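Local coordinates for alpha-glucosidase ([Eubacterium] rectale, PDB 6PNR), which probably releases sulfoquinovose from its alpha-glycosides as a glycoside hydrolase family 31 sulfoquinovosidase, at residues A[18-23]-A[209-214]; A[138-143]-A[495-500]; A[303-308]-A[380-385]; A[610-615]-A[643-648]. All blocks are in the same frame, centred on the assembly; numbering follows the deposited sequence.

Contact 1 of 4, residues A[18-23]-A[209-214]; sequences RILEHS and IRIECA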
# COMPACT_ATOMS: atom_id res chain seq x y z
N ARG A 18 16.64 -21.11 -24.72
CA ARG A 18 17.48 -19.95 -24.44
C ARG A 18 17.10 -19.38 -23.08
O ARG A 18 15.94 -19.02 -22.86
CB ARG A 18 17.32 -18.91 -25.54
CG ARG A 18 18.35 -17.78 -25.51
CD ARG A 18 18.13 -16.77 -26.63
NE ARG A 18 16.77 -16.22 -26.63
CZ ARG A 18 15.83 -16.56 -27.50
NH1 ARG A 18 16.10 -17.44 -28.45
NH2 ARG A 18 14.62 -16.02 -27.42
N ILE A 19 18.06 -19.30 -22.16
CA ILE A 19 17.79 -18.73 -20.84
C ILE A 19 18.44 -17.37 -20.63
O ILE A 19 17.98 -16.61 -19.76
CB ILE A 19 18.19 -19.69 -19.70
CG1 ILE A 19 19.70 -19.91 -19.67
CG2 ILE A 19 17.46 -21.02 -19.81
CD1 ILE A 19 20.16 -20.56 -18.38
N LEU A 20 19.48 -17.02 -21.38
CA LEU A 20 20.09 -15.70 -21.28
C LEU A 20 20.24 -15.10 -22.67
O LEU A 20 20.55 -15.81 -23.63
CB LEU A 20 21.48 -15.74 -20.61
CG LEU A 20 21.56 -16.07 -19.12
CD1 LEU A 20 22.98 -15.86 -18.62
CD2 LEU A 20 20.58 -15.20 -18.31
N GLU A 21 20.05 -13.79 -22.76
CA GLU A 21 20.29 -13.09 -24.01
C GLU A 21 20.68 -11.65 -23.72
O GLU A 21 20.10 -11.02 -22.83
CB GLU A 21 19.05 -13.11 -24.92
CG GLU A 21 19.26 -12.37 -26.24
CD GLU A 21 18.01 -12.33 -27.10
OE1 GLU A 21 17.03 -13.03 -26.76
OE2 GLU A 21 18.01 -11.60 -28.11
N HIS A 22 21.67 -11.16 -24.45
CA HIS A 22 21.95 -9.73 -24.52
C HIS A 22 22.08 -9.32 -25.98
O HIS A 22 23.01 -9.76 -26.66
CB HIS A 22 23.21 -9.33 -23.77
CG HIS A 22 23.51 -7.87 -23.88
ND1 HIS A 22 23.03 -6.94 -22.98
CD2 HIS A 22 24.19 -7.16 -24.81
CE1 HIS A 22 23.42 -5.73 -23.34
NE2 HIS A 22 24.13 -5.84 -24.45
N SER A 23 21.16 -8.49 -26.44
CA SER A 23 21.29 -7.79 -27.71
C SER A 23 20.87 -6.35 -27.47
O SER A 23 20.41 -5.99 -26.38
CB SER A 23 20.44 -8.44 -28.80
OG SER A 23 19.09 -8.57 -28.39
N ILE A 209 26.77 -14.41 -10.45
CA ILE A 209 25.53 -15.14 -10.66
C ILE A 209 25.90 -16.55 -11.09
O ILE A 209 26.79 -16.73 -11.93
CB ILE A 209 24.61 -14.45 -11.68
CG1 ILE A 209 24.03 -13.16 -11.06
CG2 ILE A 209 23.49 -15.40 -12.14
CD1 ILE A 209 23.15 -12.32 -11.98
N ARG A 210 25.25 -17.54 -10.48
CA ARG A 210 25.54 -18.95 -10.68
C ARG A 210 24.31 -19.62 -11.26
O ARG A 210 23.19 -19.39 -10.78
CB ARG A 210 25.94 -19.59 -9.35
CG ARG A 210 26.26 -21.04 -9.41
CD ARG A 210 26.59 -21.56 -8.03
NE ARG A 210 26.81 -22.99 -8.07
CZ ARG A 210 28.02 -23.55 -8.17
NH1 ARG A 210 29.10 -22.77 -8.21
NH2 ARG A 210 28.14 -24.87 -8.22
N ILE A 211 24.50 -20.41 -12.31
CA ILE A 211 23.41 -21.11 -12.98
C ILE A 211 23.82 -22.56 -13.16
O ILE A 211 24.91 -22.84 -13.68
CB ILE A 211 23.06 -20.49 -14.34
CG1 ILE A 211 22.84 -18.98 -14.22
CG2 ILE A 211 21.85 -21.18 -14.93
CD1 ILE A 211 22.47 -18.31 -15.55
N GLU A 212 22.96 -23.48 -12.74
CA GLU A 212 23.32 -24.89 -12.80
C GLU A 212 22.09 -25.70 -13.20
O GLU A 212 21.01 -25.49 -12.65
CB GLU A 212 23.87 -25.34 -11.44
CG GLU A 212 24.41 -26.73 -11.39
CD GLU A 212 25.41 -26.94 -10.24
OE1 GLU A 212 25.43 -26.13 -9.27
OE2 GLU A 212 26.18 -27.92 -10.32
N CYS A 213 22.25 -26.60 -14.17
CA CYS A 213 21.13 -27.36 -14.71
C CYS A 213 21.24 -28.84 -14.34
O CYS A 213 22.25 -29.31 -13.82
CB CYS A 213 21.03 -27.19 -16.24
SG CYS A 213 22.34 -28.04 -17.22
N ALA A 214 20.17 -29.58 -14.60
CA ALA A 214 20.15 -31.00 -14.30
C ALA A 214 18.98 -31.64 -15.03
O ALA A 214 18.01 -30.97 -15.40
CB ALA A 214 20.07 -31.27 -12.79
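Behind Ile211, the residue that meets both Ile19 and Leu20, Glu212 OE1 is gripped by two donors. Arg210 NH2 forms a salt bridge to Glu212 OE1 at 3.2 Å, coming from above the carboxylate plane, 39° out of it. Tyr179 OH, which also bonds Arg210 NE, is the second partner. This charged group belongs to the other face of strand 209-213, so the meeting with 18-23 is left entirely to hydrocarbon. Ile211 shares its two branches between two neighbours. Its CG2, anti to the backbone N (chi1 of CG1 -52°), reaches Ile19 CD1 tip to tip at 3.9 Å; its CD1, at the end of the other branch, meets Leu20 CD1 at 4.0 Å. Consecutive residues of a regular strand would point to opposite sides. Here a classic beta bulge, with Ile19 and Leu20 both facing Leu12 of strand 10-14, turns the two side chains toward Ile211 together. Away from this meeting, 18-23 carries a polar chain: Arg18 NE bridges to Glu21 OE1 at 3.2 Å, and Ser23 OG bonds the other oxygen, Glu21 OE2, on the anti side but tilted 33° from the carboxylate plane. Val14 beside Ile19 and Ile90 beside Leu20 extend the apolar layer. The contact thus lays the small N-terminal sheet, at its edge strand 17-22, against the large antiparallel sheet that holds 208-213, within the beta-rich N-terminal region of this family. With methyl groups alone in touch and no bond across, the two sheets are held here by dispersion and the exclusion of water, while the ionic pairs lie on the faces turned from the contact.

Contact 2 of 4, residues A[138-143]-A[495-500]; sequences PGVGRD and TSLFDN. With SO4 (sulfate ion), chain E.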
# COMPACT_ATOMS: atom_id res chain seq x y z
N PRO A 138 7.54 -11.88 9.38
CA PRO A 138 6.79 -12.25 8.17
C PRO A 138 5.41 -11.61 8.09
O PRO A 138 4.74 -11.76 7.06
CB PRO A 138 6.67 -13.77 8.30
CG PRO A 138 6.58 -13.97 9.79
CD PRO A 138 7.54 -12.97 10.38
N GLY A 139 4.96 -10.92 9.13
CA GLY A 139 3.62 -10.36 9.15
C GLY A 139 2.67 -11.21 9.98
O GLY A 139 2.79 -12.44 10.07
N VAL A 140 1.70 -10.54 10.60
CA VAL A 140 0.60 -11.20 11.30
C VAL A 140 -0.64 -11.05 10.43
O VAL A 140 -1.13 -9.93 10.23
CB VAL A 140 0.36 -10.60 12.69
CG1 VAL A 140 -0.79 -11.33 13.36
CG2 VAL A 140 1.63 -10.68 13.54
N GLY A 141 -1.16 -12.18 9.94
CA GLY A 141 -2.31 -12.11 9.05
C GLY A 141 -1.90 -12.17 7.59
O GLY A 141 -2.35 -13.06 6.86
N ARG A 142 -1.08 -11.20 7.16
CA ARG A 142 -0.42 -11.24 5.85
C ARG A 142 -1.43 -11.17 4.71
O ARG A 142 -1.15 -11.61 3.58
CB ARG A 142 0.47 -12.48 5.70
CG ARG A 142 1.50 -12.66 6.80
CD ARG A 142 2.32 -13.97 6.64
NE ARG A 142 3.31 -13.85 5.57
CZ ARG A 142 3.17 -14.40 4.37
NH1 ARG A 142 2.08 -15.10 4.11
NH2 ARG A 142 4.10 -14.23 3.44
N ASP A 143 -2.62 -10.62 4.99
CA ASP A 143 -3.72 -10.60 4.02
C ASP A 143 -4.53 -9.34 4.29
O ASP A 143 -5.28 -9.28 5.27
CB ASP A 143 -4.55 -11.87 4.15
CG ASP A 143 -5.79 -11.89 3.24
OD1 ASP A 143 -6.20 -10.85 2.68
OD2 ASP A 143 -6.39 -12.98 3.12
N THR A 495 0.59 -17.15 17.05
CA THR A 495 0.22 -15.76 17.32
C THR A 495 -1.27 -15.62 17.62
O THR A 495 -2.12 -15.89 16.77
CB THR A 495 0.56 -14.86 16.13
OG1 THR A 495 1.91 -15.12 15.69
CG2 THR A 495 0.42 -13.36 16.52
N SER A 496 -1.59 -15.17 18.83
CA SER A 496 -2.96 -14.84 19.22
C SER A 496 -3.03 -13.35 19.49
O SER A 496 -2.37 -12.86 20.41
CB SER A 496 -3.42 -15.65 20.43
OG SER A 496 -4.71 -15.21 20.88
N LEU A 497 -3.80 -12.64 18.67
CA LEU A 497 -4.04 -11.21 18.79
C LEU A 497 -5.42 -10.90 18.23
O LEU A 497 -5.97 -11.66 17.44
CB LEU A 497 -2.99 -10.40 18.02
CG LEU A 497 -1.51 -10.48 18.39
CD1 LEU A 497 -0.68 -9.71 17.37
CD2 LEU A 497 -1.29 -9.92 19.77
N PHE A 498 -5.99 -9.76 18.66
CA PHE A 498 -7.16 -9.15 18.00
C PHE A 498 -8.33 -10.13 17.87
O PHE A 498 -8.91 -10.30 16.79
CB PHE A 498 -6.75 -8.59 16.63
CG PHE A 498 -5.57 -7.64 16.70
CD1 PHE A 498 -5.58 -6.56 17.56
CD2 PHE A 498 -4.46 -7.84 15.90
CE1 PHE A 498 -4.51 -5.68 17.63
CE2 PHE A 498 -3.37 -6.98 15.97
CZ PHE A 498 -3.40 -5.90 16.83
N ASP A 499 -8.66 -10.81 18.97
CA ASP A 499 -9.78 -11.75 19.06
C ASP A 499 -9.54 -13.06 18.32
O ASP A 499 -10.49 -13.80 18.04
CB ASP A 499 -11.09 -11.12 18.58
CG ASP A 499 -11.42 -9.85 19.33
OD1 ASP A 499 -11.30 -9.86 20.58
OD2 ASP A 499 -11.78 -8.84 18.67
N ASN A 500 -8.30 -13.38 18.00
CA ASN A 500 -7.99 -14.63 17.32
C ASN A 500 -7.32 -15.56 18.33
O ASN A 500 -6.16 -15.34 18.70
CB ASN A 500 -7.09 -14.36 16.12
CG ASN A 500 -6.94 -15.56 15.21
OD1 ASN A 500 -7.84 -16.38 15.10
ND2 ASN A 500 -5.79 -15.65 14.54
S SO4 E . -6.18 -7.67 21.75
O1 SO4 E . -5.08 -8.25 20.99
O2 SO4 E . -6.06 -6.21 21.70
O3 SO4 E . -7.44 -8.11 21.15
O4 SO4 E . -6.15 -8.13 23.13
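Val140 and Thr495 form the first shell, their side chains meeting at an oblique angle. Val140 CG1 lies 3.9 Å from Thr495 CG2 and its second methyl, CG2, 4.2 Å from that same carbon, so the threonine methyl is met by both branches of the valine. Thr495 turns this methyl anti to its backbone N (chi1 of OG1 -48°), and OG1 is bonded elsewhere. Leu497 CD1 adds a looser touch on Val140 CG1 at 4.3 Å.

The next shell fixes the two loops. Arg142 folds back so that its NE gives a hydrogen bond to Pro138 O at 2.9 Å, from above the carbonyl plane, while its other nitrogens bind Ser122 OG and the carbonyls of His466 and Asn164; Gly141 N is held by Asp467. In 495-500 a type I' turn is closed from Asn500 N to Leu497 O at 2.9 Å, and Ser496 OG gives a further bond to Asn500 O at 2.6 Å. At the turn, Phe498 N points almost straight at O1 of a sulfate ion, 2.9 Å away with an N-H...O angle of 171°. The ion, probably from the crystallisation liquor, is also bound by Arg527.

Thr495 follows the inhibitor-lining Tyr494, and its own side chain is about 8 Å from the bound aza-sugar. The loop 138-143, between strand 130-133 and helix 147-156, packs against a barrel loop between strand 490-491 and helix 504-514, and helix 147-156 touches both sides: Ser152 meets Val140 and Phe498.

Contact 3 of 4, residues A[303-308]-A[380-385]; sequences KKIKEI and LGIGID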
# COMPACT_ATOMS: atom_id res chain seq x y z
N LYS A 303 20.15 -30.87 37.69
CA LYS A 303 19.74 -32.10 38.35
C LYS A 303 18.45 -32.65 37.75
O LYS A 303 18.33 -33.86 37.51
CB LYS A 303 19.59 -31.82 39.85
CG LYS A 303 19.60 -33.06 40.73
CD LYS A 303 19.57 -32.70 42.22
CE LYS A 303 19.65 -33.97 43.09
NZ LYS A 303 19.69 -33.68 44.56
N LYS A 304 17.46 -31.78 37.52
CA LYS A 304 16.19 -32.22 36.94
C LYS A 304 16.39 -32.81 35.55
O LYS A 304 15.75 -33.80 35.20
CB LYS A 304 15.20 -31.06 36.86
CG LYS A 304 14.84 -30.42 38.18
CD LYS A 304 13.85 -31.30 38.93
CE LYS A 304 13.08 -30.48 39.96
NZ LYS A 304 14.00 -29.85 40.94
N ILE A 305 17.26 -32.18 34.75
CA ILE A 305 17.54 -32.71 33.42
C ILE A 305 18.08 -34.13 33.50
O ILE A 305 17.66 -35.02 32.75
CB ILE A 305 18.49 -31.77 32.66
CG1 ILE A 305 17.76 -30.47 32.30
CG2 ILE A 305 19.03 -32.45 31.41
CD1 ILE A 305 18.66 -29.36 31.78
N LYS A 306 19.00 -34.38 34.44
CA LYS A 306 19.53 -35.74 34.60
C LYS A 306 18.41 -36.73 34.92
O LYS A 306 18.36 -37.82 34.35
CB LYS A 306 20.59 -35.78 35.70
CG LYS A 306 21.92 -35.11 35.34
CD LYS A 306 22.83 -35.07 36.57
CE LYS A 306 24.23 -34.57 36.23
NZ LYS A 306 25.06 -34.38 37.47
N GLU A 307 17.50 -36.34 35.82
CA GLU A 307 16.42 -37.24 36.21
C GLU A 307 15.55 -37.62 35.02
O GLU A 307 15.24 -38.80 34.82
CB GLU A 307 15.56 -36.60 37.30
CG GLU A 307 16.32 -36.22 38.55
CD GLU A 307 15.44 -35.48 39.54
OE1 GLU A 307 14.20 -35.47 39.34
OE2 GLU A 307 15.98 -34.92 40.52
N ILE A 308 15.13 -36.63 34.22
CA ILE A 308 14.24 -37.00 33.12
C ILE A 308 15.01 -37.72 32.01
O ILE A 308 14.43 -38.56 31.31
CB ILE A 308 13.46 -35.77 32.59
CG1 ILE A 308 14.38 -34.76 31.92
CG2 ILE A 308 12.66 -35.10 33.70
CD1 ILE A 308 13.64 -33.72 31.14
N LEU A 380 24.45 -26.27 26.35
CA LEU A 380 25.03 -27.61 26.29
C LEU A 380 25.67 -28.01 27.61
O LEU A 380 25.59 -29.17 28.03
CB LEU A 380 26.06 -27.70 25.16
CG LEU A 380 25.56 -27.49 23.73
CD1 LEU A 380 26.71 -27.05 22.81
CD2 LEU A 380 24.91 -28.78 23.22
N GLY A 381 26.31 -27.06 28.29
CA GLY A 381 27.01 -27.34 29.53
C GLY A 381 26.15 -27.84 30.68
O GLY A 381 26.69 -28.40 31.64
N ILE A 382 24.83 -27.63 30.63
CA ILE A 382 23.98 -28.18 31.67
C ILE A 382 23.16 -29.37 31.18
O ILE A 382 22.26 -29.84 31.88
CB ILE A 382 23.06 -27.11 32.30
CG1 ILE A 382 22.06 -26.54 31.29
CG2 ILE A 382 23.86 -25.98 32.91
CD1 ILE A 382 21.09 -25.55 31.94
N GLY A 383 23.45 -29.88 29.98
CA GLY A 383 22.79 -31.08 29.50
C GLY A 383 21.55 -30.86 28.66
O GLY A 383 20.76 -31.79 28.49
N ILE A 384 21.36 -29.65 28.14
CA ILE A 384 20.27 -29.40 27.20
C ILE A 384 20.66 -29.97 25.84
O ILE A 384 21.76 -29.72 25.35
CB ILE A 384 19.96 -27.90 27.13
CG1 ILE A 384 19.36 -27.40 28.47
CG2 ILE A 384 19.02 -27.60 25.98
CD1 ILE A 384 19.11 -25.88 28.55
N ASP A 385 19.77 -30.77 25.26
CA ASP A 385 20.04 -31.52 24.04
C ASP A 385 19.40 -30.92 22.79
O ASP A 385 19.50 -31.50 21.71
CB ASP A 385 19.59 -32.96 24.22
CG ASP A 385 20.55 -33.75 25.10
OD1 ASP A 385 21.78 -33.63 24.86
OD2 ASP A 385 20.09 -34.45 26.03
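Ile305 packs against two flat peptide groups, those joining Ile382 to Gly383 and Gly383 to Ile384, and touches them at their carbonyl oxygens. The setting is the TIM barrel: helix 301-310 leads into barrel strand 314-319, while the loop through 380-385 takes helix 365-380 into the adjacent parallel strand 386-389. Such alpha-to-beta loops lie at the N-terminal end of the strands, opposite the catalytic face; the inhibitor-lining Asp390 comes just after the far end of strand 386-389.

Ile305 divides its branches. CD1, carried on CG1 beside the backbone N (chi1 -70°), reaches Ile382 O at 3.6 Å and crosses Ile384 CG1 at 3.9 Å; Ile382 CG1 is more distant, 4.4 Å from Ile305 CD1. Phe315 touches both Ile305 and Ile384, and Trp275 touches Ile382 and Ile384, so two aromatic residues border the aliphatic cluster. No hydrogen bond links the two segments.

A type I turn shapes the loop, with Gly383 N bonded to Leu380 O at 3.0 Å. Gly383, the last residue of the turn, has a positive phi of 93°, and the absence of a side chain lets the helix come near the backbone, with Gly383 CA 6.8 Å from Ile305 CA. The second branch of Ile305 lies over this glycine: its CG2 is 3.5 Å from Gly383 O.

Contact 4 of 4, residues A[610-615]-A[643-648]; sequences HEWDVY and YTPAFY. With SO4 (sulfate ion), chain G.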
# COMPACT_ATOMS: atom_id res chain seq x y z
N HIS A 610 -15.43 -32.68 6.95
CA HIS A 610 -15.57 -34.11 7.13
C HIS A 610 -15.09 -34.90 5.93
O HIS A 610 -14.94 -36.13 6.03
CB HIS A 610 -17.04 -34.47 7.43
CG HIS A 610 -17.60 -33.72 8.60
ND1 HIS A 610 -17.60 -34.22 9.88
CD2 HIS A 610 -18.14 -32.48 8.67
CE1 HIS A 610 -18.13 -33.32 10.70
NE2 HIS A 610 -18.47 -32.26 9.99
N GLU A 611 -14.84 -34.24 4.81
CA GLU A 611 -14.25 -34.88 3.64
C GLU A 611 -13.27 -33.90 3.03
O GLU A 611 -13.25 -32.72 3.39
CB GLU A 611 -15.33 -35.32 2.64
CG GLU A 611 -15.93 -34.19 1.84
CD GLU A 611 -17.21 -34.59 1.13
OE1 GLU A 611 -17.85 -35.57 1.56
OE2 GLU A 611 -17.59 -33.91 0.15
N TRP A 612 -12.42 -34.38 2.13
CA TRP A 612 -11.38 -33.53 1.56
C TRP A 612 -11.13 -33.93 0.12
O TRP A 612 -11.04 -35.13 -0.18
CB TRP A 612 -10.09 -33.61 2.40
CG TRP A 612 -9.10 -32.50 2.10
CD1 TRP A 612 -7.87 -32.63 1.50
CD2 TRP A 612 -9.25 -31.10 2.39
NE1 TRP A 612 -7.26 -31.40 1.39
CE2 TRP A 612 -8.09 -30.45 1.94
CE3 TRP A 612 -10.26 -30.35 3.00
CZ2 TRP A 612 -7.90 -29.07 2.07
CZ3 TRP A 612 -10.08 -28.98 3.13
CH2 TRP A 612 -8.91 -28.35 2.66
N ASP A 613 -11.05 -32.94 -0.77
CA ASP A 613 -10.71 -33.17 -2.17
C ASP A 613 -9.20 -33.33 -2.32
O ASP A 613 -8.44 -32.52 -1.78
CB ASP A 613 -11.19 -32.02 -3.05
CG ASP A 613 -12.71 -31.88 -3.08
OD1 ASP A 613 -13.41 -32.91 -2.95
OD2 ASP A 613 -13.20 -30.74 -3.24
N VAL A 614 -8.77 -34.35 -3.06
CA VAL A 614 -7.36 -34.65 -3.23
C VAL A 614 -7.09 -34.85 -4.71
O VAL A 614 -7.87 -35.50 -5.41
CB VAL A 614 -6.95 -35.91 -2.44
CG1 VAL A 614 -5.46 -36.23 -2.63
CG2 VAL A 614 -7.30 -35.77 -0.96
N TYR A 615 -5.98 -34.31 -5.20
CA TYR A 615 -5.47 -34.68 -6.51
C TYR A 615 -4.32 -35.66 -6.33
O TYR A 615 -3.31 -35.33 -5.71
CB TYR A 615 -5.00 -33.47 -7.32
CG TYR A 615 -4.33 -33.93 -8.60
CD1 TYR A 615 -5.08 -34.26 -9.72
CD2 TYR A 615 -2.94 -34.08 -8.67
CE1 TYR A 615 -4.48 -34.71 -10.88
CE2 TYR A 615 -2.33 -34.53 -9.84
CZ TYR A 615 -3.11 -34.84 -10.94
OH TYR A 615 -2.53 -35.28 -12.11
N TYR A 643 -7.96 -38.23 10.77
CA TYR A 643 -7.79 -39.09 9.60
C TYR A 643 -7.26 -38.24 8.45
O TYR A 643 -7.97 -37.96 7.47
CB TYR A 643 -9.12 -39.78 9.27
CG TYR A 643 -9.52 -40.71 10.39
CD1 TYR A 643 -9.08 -42.03 10.43
CD2 TYR A 643 -10.29 -40.25 11.46
CE1 TYR A 643 -9.42 -42.87 11.48
CE2 TYR A 643 -10.63 -41.08 12.51
CZ TYR A 643 -10.20 -42.39 12.51
OH TYR A 643 -10.55 -43.22 13.55
N THR A 644 -5.99 -37.85 8.57
CA THR A 644 -5.33 -37.03 7.55
C THR A 644 -5.54 -37.65 6.17
O THR A 644 -5.42 -38.87 6.01
CB THR A 644 -3.83 -36.95 7.84
OG1 THR A 644 -3.62 -36.77 9.24
CG2 THR A 644 -3.18 -35.81 7.07
N PRO A 645 -5.84 -36.84 5.14
CA PRO A 645 -5.84 -37.38 3.78
C PRO A 645 -4.44 -37.81 3.37
O PRO A 645 -3.64 -36.99 2.90
CB PRO A 645 -6.36 -36.20 2.94
CG PRO A 645 -7.19 -35.41 3.91
CD PRO A 645 -6.38 -35.48 5.18
N ALA A 646 -4.13 -39.08 3.57
CA ALA A 646 -2.78 -39.60 3.36
C ALA A 646 -2.86 -40.89 2.56
O ALA A 646 -3.72 -41.73 2.80
CB ALA A 646 -2.07 -39.86 4.69
N PHE A 647 -1.94 -41.03 1.60
CA PHE A 647 -1.92 -42.15 0.67
C PHE A 647 -0.49 -42.63 0.55
O PHE A 647 0.45 -41.84 0.66
CB PHE A 647 -2.47 -41.74 -0.71
CG PHE A 647 -3.81 -41.04 -0.64
CD1 PHE A 647 -3.91 -39.71 -0.24
CD2 PHE A 647 -4.97 -41.72 -0.98
CE1 PHE A 647 -5.13 -39.08 -0.15
CE2 PHE A 647 -6.21 -41.09 -0.90
CZ PHE A 647 -6.28 -39.76 -0.48
N TYR A 648 -0.32 -43.94 0.33
CA TYR A 648 1.00 -44.48 0.05
C TYR A 648 0.97 -45.28 -1.25
O TYR A 648 -0.07 -45.78 -1.68
CB TYR A 648 1.53 -45.35 1.21
CG TYR A 648 0.74 -46.60 1.53
CD1 TYR A 648 1.04 -47.82 0.92
CD2 TYR A 648 -0.28 -46.56 2.46
CE1 TYR A 648 0.30 -48.96 1.23
CE2 TYR A 648 -1.01 -47.68 2.77
CZ TYR A 648 -0.72 -48.88 2.16
OH TYR A 648 -1.46 -49.99 2.49
S SO4 G . -17.75 -31.51 4.16
O1 SO4 G . -17.74 -31.79 2.72
O2 SO4 G . -17.82 -30.06 4.35
O3 SO4 G . -16.52 -32.01 4.77
O4 SO4 G . -18.89 -32.20 4.79
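Trp612 and Val614, pointing the same way from one strand, close on Pro645 and Phe647 in a compact apolar layer, whereas the opposite side of 610-615 is polar. Pro645 is the centre of the tight part. Its CG lies 3.7 Å from Trp612 CB and equally near the indole carbon CD1, approaching the ring obliquely; its CB meets Val614 CG2 at 4.0 Å. Trp612 sets its CG anti to the backbone N (chi1 -165°), which brings CD1 of the indole to the proline, the two side chains crossing at a slant. Val614 brings both methyls to one corner of the Phe647 ring, from the same side and obliquely: CG1 is 3.8 Å and CG2 4.0 Å from Phe647 CE1, with the two side chains coming from opposite directions.

The loose side is exposed and polar. Glu611 and Asp613 point away from 643-648, and Asp613 OD1 bonds Thr636. At the start of the strand Glu611 N gives a hydrogen bond to O3 of a sulfate ion at 2.8 Å; the ion, probably from the crystallisation liquor, also lies at the edge of the His610 ring, whose ND1 is bonded to Glu640. No polar bond spans the contact, so the two segments meet here through apolar side chains.

Both belong to the C-terminal beta domain of the family but to different sheets. Strand 611-616 pairs with antiparallel 633-638, whose Ile635 and Val637 touch Phe647, and this two-stranded sheet packs against the six-stranded sheet in which 646-649 runs between 599-601 and 621-623.

How the contacts relate
From the N terminus, contact 1 closes first, joining strand 17-22 to strand 208-213 around 185 residues, about half of them strand. Before it closes, contact 2 opens at 138-143, so the two cross; contact 2 closes only at 495-500, linking the N-terminal part to the barrel over 351 residues. Contact 3 nests inside that loop and joins helix 301-310 to the loop before strand 386-389 of the TIM barrel. Contact 4 follows in series, a short closure within the C-terminal beta domain. None touch: contacts 2 and 4 come nearest, about 16 Å between nearest atoms, while contacts 1 and 3 lie on opposite sides of the chain's centre, their own centres about 52 Å apart.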